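PDB 4CXP: endonuclease 2 from Arabidopsis thaliana, which cleaves RNA and single-stranded DNA, and double-stranded DNA less well, to 5'-phosphorylated products with the help of three divalent metal ions. Local coordinates for residues R50-W53 and S54-L57; C66-Y70 and N71-K75; Y90-T93 and T94-L97; A151-H154 and H155-S159; I214-A217 and C218-Y222. All blocks are in the same frame, centred on the assembly; numbering follows the deposited sequence.

Contact 1: residues R50-W53 and S54-L57. With NAG (2-acetamido-2-deoxy-beta-D-glucopyranose), chain B; NAG (2-acetamido-2-deoxy-beta-D-glucopyranose), chain C; SO4 (sulfate ion), chain K.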
# COMPACT_ATOMS: atom_id res chain seq x y z
N ARG A 50 -9.85 10.69 14.56
CA ARG A 50 -9.29 10.96 15.89
C ARG A 50 -7.97 11.72 15.78
O ARG A 50 -7.70 12.61 16.58
CB ARG A 50 -9.09 9.68 16.65
CG ARG A 50 -10.39 9.15 17.23
CD ARG A 50 -10.17 7.85 17.97
NE ARG A 50 -9.91 6.73 17.08
CZ ARG A 50 -9.57 5.52 17.50
NH1 ARG A 50 -9.42 5.26 18.79
NH2 ARG A 50 -9.36 4.55 16.62
N TYR A 51 -7.16 11.37 14.78
CA TYR A 51 -5.91 12.07 14.44
C TYR A 51 -6.11 12.69 13.08
O TYR A 51 -5.67 12.18 12.06
CB TYR A 51 -4.72 11.10 14.39
CG TYR A 51 -4.31 10.41 15.68
CD1 TYR A 51 -4.63 10.91 16.93
CD2 TYR A 51 -3.54 9.26 15.61
CE1 TYR A 51 -4.19 10.26 18.08
CE2 TYR A 51 -3.10 8.60 16.75
CZ TYR A 51 -3.42 9.10 17.98
OH TYR A 51 -2.98 8.45 19.12
N HIS A 52 -6.84 13.79 13.03
CA HIS A 52 -7.29 14.28 11.74
C HIS A 52 -6.11 14.77 10.87
O HIS A 52 -6.16 14.68 9.64
CB HIS A 52 -8.39 15.31 11.97
CG HIS A 52 -9.32 15.50 10.82
ND1 HIS A 52 -9.63 14.54 9.86
CD2 HIS A 52 -10.05 16.60 10.50
CE1 HIS A 52 -10.49 15.06 9.00
NE2 HIS A 52 -10.76 16.30 9.37
N TRP A 53 -5.02 15.18 11.51
CA TRP A 53 -3.77 15.50 10.85
C TRP A 53 -3.20 14.35 10.04
O TRP A 53 -2.32 14.55 9.21
CB TRP A 53 -2.74 15.93 11.91
CG TRP A 53 -2.57 14.98 13.06
CD1 TRP A 53 -3.14 15.10 14.28
CD2 TRP A 53 -1.76 13.79 13.11
NE1 TRP A 53 -2.76 14.06 15.09
CE2 TRP A 53 -1.90 13.25 14.40
CE3 TRP A 53 -0.93 13.14 12.19
CZ2 TRP A 53 -1.26 12.08 14.79
CZ3 TRP A 53 -0.29 11.98 12.58
CH2 TRP A 53 -0.46 11.45 13.87
N SER A 54 -3.65 13.13 10.32
CA SER A 54 -3.12 11.95 9.65
C SER A 54 -3.83 11.62 8.34
O SER A 54 -3.32 10.82 7.57
CB SER A 54 -3.17 10.73 10.56
OG SER A 54 -4.48 10.20 10.70
N SER A 55 -4.98 12.23 8.09
CA SER A 55 -5.77 11.84 6.92
C SER A 55 -5.01 12.05 5.59
O SER A 55 -5.00 11.15 4.76
CB SER A 55 -7.15 12.50 6.95
OG SER A 55 -8.10 11.72 7.69
N PRO A 56 -4.31 13.18 5.41
CA PRO A 56 -3.58 13.39 4.13
C PRO A 56 -2.36 12.49 3.97
O PRO A 56 -1.80 12.40 2.88
CB PRO A 56 -3.17 14.86 4.18
CG PRO A 56 -4.21 15.47 5.10
CD PRO A 56 -4.37 14.44 6.18
N LEU A 57 -1.95 11.82 5.05
CA LEU A 57 -0.77 10.98 5.02
C LEU A 57 -0.98 9.65 4.32
O LEU A 57 -0.03 8.90 4.17
CB LEU A 57 -0.27 10.73 6.46
CG LEU A 57 0.05 11.99 7.27
CD1 LEU A 57 0.60 11.58 8.63
CD2 LEU A 57 0.99 12.96 6.57
C1 NAG B . 1.66 14.82 15.07
C2 NAG B . 1.47 15.18 16.55
C3 NAG B . 0.13 15.86 16.76
C4 NAG B . -0.01 17.04 15.82
C5 NAG B . 0.31 16.62 14.38
C6 NAG B . 0.31 17.80 13.42
C7 NAG B . 2.69 13.75 18.11
C8 NAG B . 2.65 12.57 19.03
N2 NAG B . 1.57 14.03 17.45
O3 NAG B . 0.01 16.28 18.11
O4 NAG B . -1.37 17.47 15.91
O5 NAG B . 1.58 16.02 14.32
O6 NAG B . 0.72 17.38 12.14
O7 NAG B . 3.73 14.39 17.98
C1 NAG C . 5.23 12.35 12.16
C2 NAG C . 4.07 13.17 11.51
C3 NAG C . 3.53 14.15 12.54
C4 NAG C . 3.15 13.41 13.81
C5 NAG C . 4.26 12.46 14.27
C6 NAG C . 3.80 11.52 15.37
C7 NAG C . 4.41 13.33 9.08
C8 NAG C . 4.83 14.17 7.92
N2 NAG C . 4.44 13.88 10.29
O3 NAG C . 2.43 14.88 11.97
O4 NAG C . 2.94 14.27 14.92
O5 NAG C . 4.74 11.63 13.23
O6 NAG C . 2.67 10.81 14.92
O7 NAG C . 4.05 12.15 8.91
S SO4 K . -7.53 2.09 18.97
O1 SO4 K . -8.02 2.25 17.59
O2 SO4 K . -8.31 2.97 19.86
O3 SO4 K . -6.10 2.43 19.06
O4 SO4 K . -7.72 0.68 19.39

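Contact 2: residues C66-Y70 and N71-K75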
# COMPACT_ATOMS: atom_id res chain seq x y z
N CYS A 66 1.68 11.75 -15.60
CA CYS A 66 2.16 10.45 -15.13
C CYS A 66 3.42 10.55 -14.29
O CYS A 66 4.12 9.55 -14.08
CB CYS A 66 2.37 9.53 -16.32
SG CYS A 66 0.85 9.32 -17.30
N SER A 67 3.65 11.72 -13.71
CA SER A 67 4.85 11.98 -12.96
C SER A 67 4.58 12.27 -11.49
O SER A 67 3.52 12.79 -11.11
CB SER A 67 5.63 13.10 -13.60
OG SER A 67 5.02 14.30 -13.36
N TYR A 68 5.57 11.95 -10.68
CA TYR A 68 5.59 12.28 -9.27
C TYR A 68 6.96 12.86 -8.93
O TYR A 68 7.98 12.31 -9.33
CB TYR A 68 5.35 11.04 -8.41
CG TYR A 68 5.77 11.24 -6.97
CD1 TYR A 68 5.00 12.01 -6.11
CD2 TYR A 68 6.96 10.72 -6.49
CE1 TYR A 68 5.41 12.25 -4.80
CE2 TYR A 68 7.37 10.94 -5.19
CZ TYR A 68 6.59 11.70 -4.34
OH TYR A 68 6.97 11.91 -3.03
N GLN A 69 6.96 13.95 -8.19
CA GLN A 69 8.17 14.52 -7.61
C GLN A 69 7.86 14.95 -6.18
O GLN A 69 6.88 15.66 -5.95
CB GLN A 69 8.68 15.73 -8.40
CG GLN A 69 9.04 15.42 -9.84
CD GLN A 69 9.55 16.61 -10.62
OE1 GLN A 69 10.39 16.46 -11.52
NE2 GLN A 69 9.05 17.78 -10.29
N TYR A 70 8.69 14.53 -5.23
CA TYR A 70 8.46 14.85 -3.83
C TYR A 70 8.28 16.34 -3.59
O TYR A 70 7.32 16.79 -2.96
CB TYR A 70 9.60 14.31 -2.97
CG TYR A 70 9.41 14.53 -1.48
CD1 TYR A 70 9.75 15.73 -0.87
CD2 TYR A 70 8.89 13.52 -0.68
CE1 TYR A 70 9.57 15.92 0.49
CE2 TYR A 70 8.70 13.71 0.67
CZ TYR A 70 9.04 14.90 1.25
OH TYR A 70 8.86 15.08 2.61
N ASN A 71 9.22 17.14 -4.06
CA ASN A 71 9.13 18.56 -3.73
C ASN A 71 7.88 19.22 -4.31
O ASN A 71 7.29 20.09 -3.67
CB ASN A 71 10.41 19.31 -4.11
CG ASN A 71 11.59 18.92 -3.24
OD1 ASN A 71 11.43 18.59 -2.06
ND2 ASN A 71 12.78 18.99 -3.80
N ARG A 72 7.46 18.78 -5.49
CA ARG A 72 6.28 19.36 -6.13
C ARG A 72 4.99 18.85 -5.47
O ARG A 72 4.05 19.62 -5.27
CB ARG A 72 6.24 18.93 -7.60
CG ARG A 72 5.23 19.69 -8.45
CD ARG A 72 5.19 19.14 -9.86
NE ARG A 72 4.74 17.75 -9.86
CZ ARG A 72 4.93 16.88 -10.85
NH1 ARG A 72 5.56 17.21 -11.97
NH2 ARG A 72 4.50 15.64 -10.69
N ASP A 73 4.93 17.56 -5.16
CA ASP A 73 3.67 16.89 -4.86
C ASP A 73 3.47 16.51 -3.40
O ASP A 73 2.33 16.28 -2.99
CB ASP A 73 3.52 15.63 -5.72
CG ASP A 73 3.62 15.89 -7.20
OD1 ASP A 73 3.15 16.94 -7.66
OD2 ASP A 73 4.16 15.03 -7.92
N CYS A 74 4.55 16.37 -2.63
CA CYS A 74 4.38 15.90 -1.27
C CYS A 74 4.04 17.08 -0.36
O CYS A 74 4.91 17.73 0.23
CB CYS A 74 5.56 15.11 -0.77
SG CYS A 74 5.09 14.30 0.78
N LYS A 75 2.74 17.34 -0.29
CA LYS A 75 2.18 18.43 0.49
C LYS A 75 0.70 18.15 0.67
O LYS A 75 0.09 17.43 -0.12
CB LYS A 75 2.40 19.77 -0.21
CG LYS A 75 1.65 19.92 -1.53
CD LYS A 75 2.30 20.94 -2.45
CE LYS A 75 1.43 21.21 -3.68
NZ LYS A 75 1.22 20.02 -4.55

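Contact 3: residues Y90-T93 and T94-L97. With NAG (2-acetamido-2-deoxy-beta-D-glucopyranose), chain C.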
# COMPACT_ATOMS: atom_id res chain seq x y z
N TYR A 90 8.88 8.49 5.48
CA TYR A 90 10.14 9.01 6.00
C TYR A 90 10.05 9.29 7.50
O TYR A 90 10.96 8.95 8.25
CB TYR A 90 10.54 10.28 5.26
CG TYR A 90 11.05 10.10 3.84
CD1 TYR A 90 12.09 9.24 3.53
CD2 TYR A 90 10.50 10.85 2.81
CE1 TYR A 90 12.59 9.16 2.24
CE2 TYR A 90 10.99 10.76 1.51
CZ TYR A 90 12.04 9.92 1.23
OH TYR A 90 12.54 9.82 -0.06
N ASN A 91 8.96 9.91 7.93
CA ASN A 91 8.78 10.28 9.34
C ASN A 91 8.81 9.09 10.25
O ASN A 91 9.58 9.05 11.23
CB ASN A 91 7.43 10.93 9.46
CG ASN A 91 7.11 11.52 10.80
OD1 ASN A 91 7.98 11.88 11.60
ND2 ASN A 91 5.81 11.63 11.04
N TYR A 92 7.96 8.11 9.97
CA TYR A 92 7.80 6.99 10.88
C TYR A 92 8.97 6.03 10.81
O TYR A 92 9.33 5.42 11.83
CB TYR A 92 6.42 6.34 10.70
CG TYR A 92 5.30 7.27 11.12
CD1 TYR A 92 5.16 7.63 12.44
CD2 TYR A 92 4.44 7.85 10.20
CE1 TYR A 92 4.18 8.52 12.84
CE2 TYR A 92 3.47 8.75 10.59
CZ TYR A 92 3.34 9.08 11.91
OH TYR A 92 2.37 9.98 12.27
N THR A 93 9.62 5.89 9.65
CA THR A 93 10.83 5.10 9.58
C THR A 93 11.95 5.72 10.46
O THR A 93 12.66 5.04 11.19
CB THR A 93 11.27 4.82 8.12
OG1 THR A 93 11.48 6.00 7.40
CG2 THR A 93 10.29 3.99 7.38
N THR A 94 12.07 7.04 10.38
CA THR A 94 13.05 7.74 11.20
C THR A 94 12.78 7.51 12.68
O THR A 94 13.69 7.23 13.43
CB THR A 94 13.09 9.23 10.86
OG1 THR A 94 13.61 9.37 9.54
CG2 THR A 94 13.99 9.99 11.82
N GLN A 95 11.52 7.60 13.09
CA GLN A 95 11.18 7.35 14.49
C GLN A 95 11.60 5.95 14.93
O GLN A 95 12.15 5.78 16.02
CB GLN A 95 9.69 7.54 14.71
CG GLN A 95 9.23 8.97 14.54
CD GLN A 95 7.73 9.10 14.62
OE1 GLN A 95 7.06 8.30 15.26
NE2 GLN A 95 7.20 10.11 13.94
N LEU A 96 11.35 4.94 14.09
CA LEU A 96 11.66 3.57 14.49
C LEU A 96 13.16 3.30 14.59
O LEU A 96 13.55 2.38 15.29
CB LEU A 96 11.00 2.60 13.53
CG LEU A 96 9.49 2.51 13.68
CD1 LEU A 96 8.88 1.81 12.48
CD2 LEU A 96 9.06 1.80 14.96
N LEU A 97 13.99 4.09 13.92
CA LEU A 97 15.44 3.97 14.07
C LEU A 97 15.88 4.19 15.51
O LEU A 97 16.95 3.74 15.89
CB LEU A 97 16.17 4.97 13.18
CG LEU A 97 16.14 4.66 11.69
CD1 LEU A 97 16.66 5.85 10.91
CD2 LEU A 97 16.96 3.41 11.40
C1 NAG C . 5.23 12.35 12.16
C2 NAG C . 4.07 13.17 11.51
C3 NAG C . 3.53 14.15 12.54
C4 NAG C . 3.15 13.41 13.81
C5 NAG C . 4.26 12.46 14.27
C6 NAG C . 3.80 11.52 15.37
C7 NAG C . 4.41 13.33 9.08
C8 NAG C . 4.83 14.17 7.92
N2 NAG C . 4.44 13.88 10.29
O3 NAG C . 2.43 14.88 11.97
O4 NAG C . 2.94 14.27 14.92
O5 NAG C . 4.74 11.63 13.23
O6 NAG C . 2.67 10.81 14.92
O7 NAG C . 4.05 12.15 8.91
O HOH W 1 13.49 8.36 6.80

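Contact 4: residues A151-H154 and H155-S159. With ZN (zinc ion), chain F.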
# COMPACT_ATOMS: atom_id res chain seq x y z
N ALA A 151 -19.83 1.51 -8.20
CA ALA A 151 -18.59 1.65 -7.47
C ALA A 151 -17.80 2.78 -8.06
O ALA A 151 -17.90 3.06 -9.24
CB ALA A 151 -17.75 0.38 -7.55
N ASN A 152 -16.97 3.41 -7.26
CA ASN A 152 -16.02 4.36 -7.81
C ASN A 152 -14.69 3.67 -8.09
O ASN A 152 -14.38 2.61 -7.54
CB ASN A 152 -15.87 5.62 -6.95
CG ASN A 152 -15.15 5.37 -5.66
OD1 ASN A 152 -13.97 5.06 -5.65
ND2 ASN A 152 -15.85 5.50 -4.55
N LEU A 153 -13.90 4.27 -8.98
CA LEU A 153 -12.69 3.62 -9.45
C LEU A 153 -11.68 3.42 -8.32
O LEU A 153 -10.97 2.41 -8.28
CB LEU A 153 -12.08 4.42 -10.60
CG LEU A 153 -10.91 3.74 -11.30
CD1 LEU A 153 -11.33 2.44 -11.97
CD2 LEU A 153 -10.28 4.70 -12.30
N HIS A 154 -11.58 4.39 -7.41
CA HIS A 154 -10.69 4.23 -6.29
C HIS A 154 -11.01 2.98 -5.47
O HIS A 154 -10.12 2.19 -5.13
CB HIS A 154 -10.70 5.49 -5.41
CG HIS A 154 -9.66 5.43 -4.34
ND1 HIS A 154 -8.45 6.07 -4.44
CD2 HIS A 154 -9.62 4.74 -3.18
CE1 HIS A 154 -7.72 5.78 -3.38
NE2 HIS A 154 -8.41 4.96 -2.60
N HIS A 155 -12.29 2.81 -5.17
CA HIS A 155 -12.75 1.67 -4.40
C HIS A 155 -12.49 0.35 -5.13
O HIS A 155 -12.20 -0.67 -4.50
CB HIS A 155 -14.24 1.84 -4.06
CG HIS A 155 -14.73 0.87 -3.04
ND1 HIS A 155 -15.27 -0.36 -3.34
CD2 HIS A 155 -14.75 0.95 -1.69
CE1 HIS A 155 -15.63 -0.98 -2.23
NE2 HIS A 155 -15.32 -0.20 -1.21
N ILE A 156 -12.61 0.36 -6.44
CA ILE A 156 -12.32 -0.84 -7.22
C ILE A 156 -10.88 -1.28 -6.97
O ILE A 156 -10.62 -2.47 -6.82
CB ILE A 156 -12.65 -0.59 -8.71
CG1 ILE A 156 -14.18 -0.60 -8.88
CG2 ILE A 156 -11.97 -1.60 -9.61
CD1 ILE A 156 -14.66 -0.06 -10.20
N TRP A 157 -9.94 -0.33 -6.94
CA TRP A 157 -8.55 -0.63 -6.67
C TRP A 157 -8.28 -0.93 -5.21
O TRP A 157 -7.47 -1.81 -4.90
CB TRP A 157 -7.68 0.49 -7.25
CG TRP A 157 -7.53 0.33 -8.72
CD1 TRP A 157 -8.45 0.66 -9.70
CD2 TRP A 157 -6.47 -0.36 -9.39
NE1 TRP A 157 -7.98 0.25 -10.92
CE2 TRP A 157 -6.77 -0.36 -10.76
CE3 TRP A 157 -5.27 -0.94 -8.97
CZ2 TRP A 157 -5.93 -0.95 -11.70
CZ3 TRP A 157 -4.44 -1.50 -9.90
CH2 TRP A 157 -4.77 -1.50 -11.25
N ASP A 158 -8.94 -0.25 -4.28
CA ASP A 158 -8.73 -0.56 -2.87
C ASP A 158 -9.24 -1.97 -2.53
O ASP A 158 -8.60 -2.66 -1.73
CB ASP A 158 -9.49 0.40 -1.95
CG ASP A 158 -8.75 1.68 -1.60
OD1 ASP A 158 -7.52 1.80 -1.83
OD2 ASP A 158 -9.42 2.58 -1.02
N SER A 159 -10.40 -2.33 -3.09
CA SER A 159 -11.18 -3.44 -2.60
C SER A 159 -11.77 -4.37 -3.65
O SER A 159 -11.69 -5.59 -3.50
CB SER A 159 -12.32 -2.92 -1.71
OG SER A 159 -11.81 -2.30 -0.55
ZN ZN F . -7.83 4.02 -0.74
O HOH W 2 -8.84 5.56 0.25

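Contact 5: residues I214-A217 and C218-Y222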
# COMPACT_ATOMS: atom_id res chain seq x y z
N ILE A 214 2.12 6.20 -9.81
CA ILE A 214 1.41 7.11 -10.71
C ILE A 214 1.50 6.59 -12.15
O ILE A 214 0.56 6.72 -12.93
CB ILE A 214 1.88 8.56 -10.56
CG1 ILE A 214 1.16 9.50 -11.53
CG2 ILE A 214 3.36 8.73 -10.82
CD1 ILE A 214 -0.31 9.66 -11.31
N GLN A 215 2.62 5.97 -12.52
CA GLN A 215 2.74 5.39 -13.85
C GLN A 215 1.69 4.29 -14.03
O GLN A 215 1.01 4.22 -15.05
CB GLN A 215 4.16 4.90 -14.10
CG GLN A 215 4.45 4.54 -15.54
CD GLN A 215 4.36 5.72 -16.47
OE1 GLN A 215 5.07 6.72 -16.30
NE2 GLN A 215 3.53 5.61 -17.47
N ALA A 216 1.52 3.45 -13.01
CA ALA A 216 0.47 2.42 -13.03
C ALA A 216 -0.93 3.01 -13.05
O ALA A 216 -1.83 2.48 -13.70
CB ALA A 216 0.61 1.48 -11.83
N ALA A 217 -1.12 4.12 -12.33
CA ALA A 217 -2.41 4.78 -12.37
C ALA A 217 -2.75 5.17 -13.80
O ALA A 217 -3.88 4.96 -14.27
CB ALA A 217 -2.42 5.99 -11.45
N CYS A 218 -1.77 5.74 -14.52
CA CYS A 218 -1.97 6.12 -15.92
C CYS A 218 -2.23 4.95 -16.83
O CYS A 218 -3.16 4.96 -17.64
CB CYS A 218 -0.75 6.87 -16.46
SG CYS A 218 -0.63 8.58 -15.94
N ASP A 219 -1.37 3.95 -16.74
CA ASP A 219 -1.36 2.88 -17.74
C ASP A 219 -2.36 1.77 -17.48
O ASP A 219 -2.72 1.04 -18.40
CB ASP A 219 0.03 2.26 -17.85
CG ASP A 219 1.10 3.24 -18.31
OD1 ASP A 219 0.80 4.11 -19.15
OD2 ASP A 219 2.24 3.11 -17.85
N TRP A 220 -2.76 1.61 -16.22
CA TRP A 220 -3.61 0.51 -15.82
C TRP A 220 -4.91 0.94 -15.15
O TRP A 220 -5.98 0.39 -15.45
CB TRP A 220 -2.87 -0.44 -14.88
CG TRP A 220 -1.76 -1.21 -15.50
CD1 TRP A 220 -0.43 -1.12 -15.23
CD2 TRP A 220 -1.90 -2.28 -16.43
NE1 TRP A 220 0.27 -2.05 -15.95
CE2 TRP A 220 -0.61 -2.78 -16.70
CE3 TRP A 220 -3.01 -2.88 -17.05
CZ2 TRP A 220 -0.39 -3.84 -17.59
CZ3 TRP A 220 -2.78 -3.95 -17.93
CH2 TRP A 220 -1.49 -4.41 -18.18
N ALA A 221 -4.87 1.87 -14.21
CA ALA A 221 -6.08 2.17 -13.44
C ALA A 221 -7.04 3.05 -14.21
O ALA A 221 -8.19 2.68 -14.45
CB ALA A 221 -5.72 2.76 -12.07
N TYR A 222 -6.58 4.24 -14.57
CA TYR A 222 -7.40 5.18 -15.31
C TYR A 222 -7.60 4.75 -16.76
O TYR A 222 -8.58 5.15 -17.40
CB TYR A 222 -6.73 6.54 -15.33
CG TYR A 222 -6.68 7.32 -14.03
CD1 TYR A 222 -7.82 7.56 -13.28
CD2 TYR A 222 -5.51 7.92 -13.62
CE1 TYR A 222 -7.78 8.35 -12.15
CE2 TYR A 222 -5.45 8.72 -12.50
CZ TYR A 222 -6.59 8.92 -11.76
OH TYR A 222 -6.52 9.76 -10.66

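Contact 1: residues R50-W53 and S54-L57
Tyr51 O takes two bonds from one residue, Ser54. The hydroxyl Ser54 OG donates to Tyr51 O over 2.7 Å, in the carbonyl plane. The amide Ser54 N donates to the same Tyr51 O over 2.8 Å, from above that plane. The Ser54 hydroxyl lies between its own backbone N and carbonyl carbon (chi1 75°), which turns it back to the start of the turn. One residue on, Ser55 N bonds to His52 O at 3.1 Å. This is 3-10 geometry, which begins at His52 and runs on past Leu57. The Trp53 indole is sandwiched. Ser54 CB packs on one face as a CH-pi contact, 4.0 Å from the centroid of the six-membered ring. Tyr51 CB lies on that face too. The second sugar of the glycan on Asn91 covers the opposite face, with NAG (chain B) C1 above the ring centre. Leu57 CD1 meets the indole at its edge, 4.1 Å from Trp53 CZ3. Arg50 grips a sulfate with two nitrogens: its NH1 donates to O2 and its NH2 to O1 of the ion. The turn lies between helix 19-28 and strand 60-62. Trp53 and Leu57 pack on helices 85-96 and 111-124, and Tyr51 OH bonds to Glu113 of helix 111-124.

Contact 2: residues C66-Y70 and N71-K75
A bend at chi3 (63°) brings the Arg72 guanidinium to Ser67, and Asp73, with CG anti to its carbonyl carbon (chi1 -56°), turns its carboxylate to the backbone N of Gln69. This is the N-capped start of the short helix 70-73, with Gln69 at the N-cap. Asp73 OD2 accepts from Gln69 N at 3.0 Å, from above the carboxylate plane, with an N-H...O angle of 168°. In return Asp73 N donates to Gln69 O. The side chain of the fourth residue after the cap thus bonds the N-cap amide. Arg72 holds Asp73 side-on in a salt bridge. Its NE meets Asp73 OD1 at 2.8 Å, and its NH2 reaches the syn lone pair of Asp73 OD2. So Asp73 OD2 has two donors. Arg72 NH2 also donates to Ser67 OG at 3.0 Å, in the guanidinium plane. The Gln69 amide NE2 lies over one face of that guanidinium. Two disulfides hold the segment to the fold, Cys66 to Cys218 and Cys74 to Cys84. Tyr68 passes alongside Asp73, and its hydroxyl bonds to Asp207 of helix 206-221. Residues 67-72 are probably part of the substrate-binding surface. Cys74 sits against the Tyr70 ring: its CB is over the face, 3.8 Å from the centroid, while its SG approaches obliquely and comes within 3.7 Å of Tyr70 CE2.

Contact 3: residues Y90-T93 and T94-L97
Gln95 NE2 donates to Asn91 OD1 at 3.0 Å, from well above the plane of the asparagine amide. The two amide planes stand 78° apart. The same NE2 donates to the ring oxygen O5 of NAG (chain C), also at 3.0 Å. Asn91 ND2 carries that sugar through the covalent N-glycosidic bond to C1. With CG anti to its backbone N (chi1 -174°), the Asn91 side chain lies toward the next turn, where OD1 comes within range of Gln95. Tyr92 lies next to Gln95, pointing the same way, with Gln95 OE1 at the ring edge, 3.5 Å from Tyr92 CD1. Tyr92 OH shares a hydrogen bond of 2.8 Å with O6 of the sugar. Thus three residues of one helical turn hold the first sugar of an N-glycan on helix 85-96. Regular i to i+4 backbone bonds set their spacing, among them Gln95 N to Asn91 O. On a different side of the turn, a water donates to both Thr93 OG1 and Thr94 OG1. Thr93 OG1 also bonds to Ile89 O. Farther out, Tyr92 stacks with Phe117 of helix 111-124, and Leu96 packs on Val118 of that helix and on Ile261 of helix 233-262.

Contact 4: residues A151-H154 and H155-S159
His154 and Asp158, one helical turn apart, bind the same zinc at the start of helix 153-169, just after strand 149-152. This is one of the zinc sites of the S1/P1 nuclease fold. His154 and His155 lose more surface to the contact than the other residues. His154 NE2 bonds the metal at 2.2 Å. Asp158 is bidentate but uneven, with OD2 at 2.2 Å and OD1 at 2.5 Å from the zinc. The imidazole and carboxylate planes are nearly perpendicular, 88° apart, and Asp158 OD2 lies at the edge of the ring. CG of His154 is anti to its backbone N (chi1 -173°), which carries the ring along the helix to the metal. Behind it, His154 ND1 bonds to Gly138 O, which fixes the ring's rotation. Asp158 OD1 is also bonded by Gln127 and by the N-terminal amine of Trp1. His130 and a water are further zinc ligands. His155 turns its ring outward, but its backbone N is capped by the N-cap residue Asn152. Asn152 OD1 accepts from His155 N at 2.8 Å, from above the amide plane. The Asn152 amide and the His155 ring are 80° apart. On the buried side, Ile156 CG1 packs on Ala151 CB at 3.9 Å. Leu153 runs beside Trp157, with CD1 of Leu153 4.1 Å from CD1 of Trp157, and Leu153 O meets the indole edge in its plane.

Contact 5: residues I214-A217 and C218-Y222
Gln215 and Asp219 make the polar side-chain contact. Gln215 NE2 donates to Asp219 OD2 at 2.8 Å, with a nearly straight N-H...O angle of 170°. The donor meets the syn side of the oxygen, somewhat out of the carboxylate plane, while the oxygen lies in the plane of the Gln215 amide. A bend at chi2 (64°) folds the glutamine along the helix surface to its partner one turn on. Among backbone bonds, Cys218 N to Ile214 O and Asp219 N to Gln215 O are regular i to i+4 links. Near the end of helix 206-221 the turn then widens to pi type. Ala216 O accepts from both Trp220 N, at 2.8 Å, and Ala221 N, at 3.1 Å. Tyr222 N donates to Ala217 O at 2.8 Å, five residues back, almost in line with the carbonyl. Apolar contacts follow the same spacing. Ala217 CB lies 4.2 Å from Tyr222 CE2, and Ala216 CB lies 4.4 Å from Trp220 CD1. Ile214 packs on strand 131-133, and Tyr222 OH bonds to Asp136 and to Tyr133 N.

Contacts 1 and 3 share one N-glycan. Trp53 CZ3 of contact 1 comes to 3.3 Å from Tyr92 OH of contact 3, and both touch NAG (chain C). Contact 2 joins contact 3 through Tyr70 CE2 and Tyr90 CE2, 3.8 Å apart. It joins contact 5 through the disulfide between Cys66 SG and Cys218 SG. Contact 5 packs in turn on the zinc-binding helix of contact 4, where Ala221 CB is 3.5 Å from Trp157 CE2. The centres of contacts 3 and 4 are about 30 Å apart, on opposite sides of the chain's centre. Contact 1 is nearer to contact 4, about 10 Å between nearest atoms.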